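Putative glycyl-glycine endopeptidase lytM (Ruminococcus gnavus, PDB 3NYY) probably acts as a metalloendopeptidase of the M23 family, which typically cuts peptide cross-links of bacterial cell walls. Local coordinates at residues Trp45-Phe50 and Arg54-Val59. Residues are numbered along the deposited sequence; the frame is centred on the assembly and turned at random.
With SO4 (sulfate ion), chain H.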
loop_
_atom_site.group_PDB
_atom_site.type_symbol
_atom_site.label_atom_id
_atom_site.label_comp_id
_atom_site.label_asym_id
_atom_site.label_seq_id
_atom_site.Cartn_x
_atom_site.Cartn_y
_atom_site.Cartn_z
ATOM N N TRP A 45 -2.016 25.172 2.292
ATOM C CA TRP A 45 -0.555 25.034 2.412
ATOM C C TRP A 45 0.143 26.338 2.733
ATOM O O TRP A 45 1.110 26.364 3.507
ATOM C CB TRP A 45 0.050 24.383 1.191
ATOM C CG TRP A 45 -0.343 22.921 1.027
ATOM C CD1 TRP A 45 -0.548 21.993 2.042
ATOM C CD2 TRP A 45 -0.577 22.226 -0.211
ATOM N NE1 TRP A 45 -0.897 20.782 1.495
ATOM C CE2 TRP A 45 -0.923 20.892 0.123
ATOM C CE3 TRP A 45 -0.539 22.606 -1.558
ATOM C CZ2 TRP A 45 -1.219 19.923 -0.854
ATOM C CZ3 TRP A 45 -0.847 21.663 -2.542
ATOM C CH2 TRP A 45 -1.197 20.337 -2.181
HETATM N N MSE A 46 -0.296 27.438 2.113
HETATM C CA MSE A 46 0.294 28.723 2.426
HETATM C C MSE A 46 0.051 29.139 3.860
HETATM O O MSE A 46 0.982 29.581 4.542
HETATM C CB MSE A 46 -0.233 29.810 1.458
HETATM C CG MSE A 46 0.379 29.751 0.069
HETATM SE SE MSE A 46 2.264 30.078 0.024
HETATM C CE MSE A 46 2.964 28.474 -0.453
ATOM N N ALA A 47 -1.169 28.956 4.338
ATOM C CA ALA A 47 -1.541 29.414 5.667
ATOM C C ALA A 47 -0.888 28.549 6.755
ATOM O O ALA A 47 -0.686 29.052 7.856
ATOM C CB ALA A 47 -3.061 29.405 5.828
ATOM N N THR A 48 -0.602 27.271 6.459
ATOM C CA THR A 48 0.004 26.334 7.422
ATOM C C THR A 48 1.502 26.072 7.187
ATOM O O THR A 48 2.075 25.213 7.854
ATOM C CB THR A 48 -0.691 24.967 7.390
ATOM O OG1 THR A 48 -0.520 24.393 6.086
ATOM C CG2 THR A 48 -2.212 25.091 7.731
ATOM N N ASP A 49 2.118 26.793 6.238
ATOM C CA ASP A 49 3.490 26.531 5.811
ATOM C C ASP A 49 3.648 25.008 5.517
ATOM O O ASP A 49 4.572 24.353 6.021
ATOM C CB ASP A 49 4.496 26.989 6.887
ATOM C CG ASP A 49 4.375 28.474 7.238
ATOM O OD1 ASP A 49 3.741 29.244 6.456
ATOM O OD2 ASP A 49 4.917 28.861 8.308
ATOM N N PHE A 50 2.742 24.469 4.706
ATOM C CA PHE A 50 2.737 23.033 4.338
ATOM C C PHE A 50 2.650 22.114 5.554
ATOM O O PHE A 50 3.434 21.168 5.709
ATOM C CB PHE A 50 3.906 22.663 3.424
ATOM C CG PHE A 50 3.758 23.222 2.048
ATOM C CD1 PHE A 50 4.029 24.549 1.818
ATOM C CD2 PHE A 50 3.248 22.443 1.006
ATOM C CE1 PHE A 50 3.852 25.089 0.548
ATOM C CE2 PHE A 50 3.080 22.971 -0.231
ATOM C CZ PHE A 50 3.393 24.284 -0.467
ATOM N N ARG A 54 -0.148 25.600 12.618
ATOM C CA ARG A 54 -1.600 25.421 12.715
ATOM C C ARG A 54 -2.327 26.326 11.732
ATOM O O ARG A 54 -1.850 27.409 11.383
ATOM C CB ARG A 54 -2.076 25.696 14.142
ATOM C CG ARG A 54 -1.604 24.654 15.147
ATOM C CD ARG A 54 -1.966 25.103 16.553
ATOM N NE ARG A 54 -1.372 26.415 16.834
ATOM C CZ ARG A 54 -1.788 27.261 17.776
ATOM N NH1 ARG A 54 -2.817 26.959 18.560
ATOM N NH2 ARG A 54 -1.175 28.431 17.923
ATOM N N PHE A 55 -3.477 25.871 11.259
ATOM C CA PHE A 55 -4.287 26.657 10.362
ATOM C C PHE A 55 -4.959 27.751 11.198
ATOM O O PHE A 55 -5.664 27.431 12.143
ATOM C CB PHE A 55 -5.337 25.765 9.714
ATOM C CG PHE A 55 -6.177 26.460 8.680
ATOM C CD1 PHE A 55 -5.770 26.503 7.358
ATOM C CD2 PHE A 55 -7.397 27.038 9.014
ATOM C CE1 PHE A 55 -6.539 27.115 6.386
ATOM C CE2 PHE A 55 -8.173 27.648 8.044
ATOM C CZ PHE A 55 -7.751 27.680 6.726
ATOM N N PRO A 56 -4.743 29.040 10.866
ATOM C CA PRO A 56 -5.227 30.065 11.785
ATOM C C PRO A 56 -6.737 30.281 11.802
ATOM O O PRO A 56 -7.285 30.538 12.877
ATOM C CB PRO A 56 -4.532 31.345 11.298
ATOM C CG PRO A 56 -3.565 30.947 10.319
ATOM C CD PRO A 56 -3.992 29.634 9.751
ATOM N N GLY A 57 -7.396 30.177 10.649
ATOM C CA GLY A 57 -8.834 30.456 10.542
ATOM C C GLY A 57 -9.761 29.247 10.627
ATOM O O GLY A 57 -9.434 28.215 11.254
ATOM N N LYS A 58 -10.936 29.385 10.006
ATOM C CA LYS A 58 -11.918 28.313 9.970
ATOM C C LYS A 58 -11.739 27.548 8.679
ATOM O O LYS A 58 -11.599 28.167 7.617
ATOM C CB LYS A 58 -13.341 28.882 10.057
ATOM C CG LYS A 58 -13.679 29.592 11.396
ATOM C CD LYS A 58 -13.316 28.763 12.651
ATOM C CE LYS A 58 -13.774 27.302 12.577
ATOM N N VAL A 59 -11.718 26.213 8.759
ATOM C CA VAL A 59 -11.633 25.374 7.556
ATOM C C VAL A 59 -13.054 25.319 6.992
ATOM O O VAL A 59 -13.846 24.424 7.306
ATOM C CB VAL A 59 -11.088 23.959 7.852
ATOM C CG1 VAL A 59 -11.241 23.053 6.626
ATOM C CG2 VAL A 59 -9.631 24.040 8.277
HETATM S S SO4 H . 0.915 28.565 14.871
HETATM O O1 SO4 H . 0.782 27.100 15.016
HETATM O O2 SO4 H . 0.478 29.010 13.545
HETATM O O3 SO4 H . 0.056 29.203 15.857
HETATM O O4 SO4 H . 2.313 28.922 15.101
#
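T48 OG1, on a side chain whose other branch, the methyl CG2, packs on F55, is held by two backbone groups: it donates to Y44 O, one turn back, and accepts from E51 N, three residues on. This happens at the C-terminal end of helix 37-48, which closes in a Schellman motif. D49 turns to positive phi (49°), F50 N reaches back to W45 O at 2.8 Å, and the inner bond from D49 N to M46 O is weak.

With the hydroxyl held, T48 points CG2 at the returning chain. CG2 sits 3.7 Å from F55 CA and also meets the phenyl ring at its edge, in plane, 3.8 Å from CD1. F55 has CG anti to its own N (chi1 -176°), which carries the ring past this methyl to where V59 CG2 lies over one face; L67 and F64 of helix 61-71 add to its surroundings. Next to it, A47 CB rests 4.0 Å from P56 CD. No hydrogen bond joins the two segments, so the loop leading to helix 61-71 lies against the helix end through apolar contacts, out at the surface of the LytM N-terminal region.

Exposed R54 holds a sulfate ion, probably picked up from the crystallisation liquor and also bonded by R53 NH2. The chain, bent at chi3 (-57°), turns NE to the same side as the backbone N, and one oxygen bridges the two donors: SO4 O1 lies in the guanidinium plane, 3.0 Å from R54 N and 2.9 Å from R54 NE, the latter bond nearly straight.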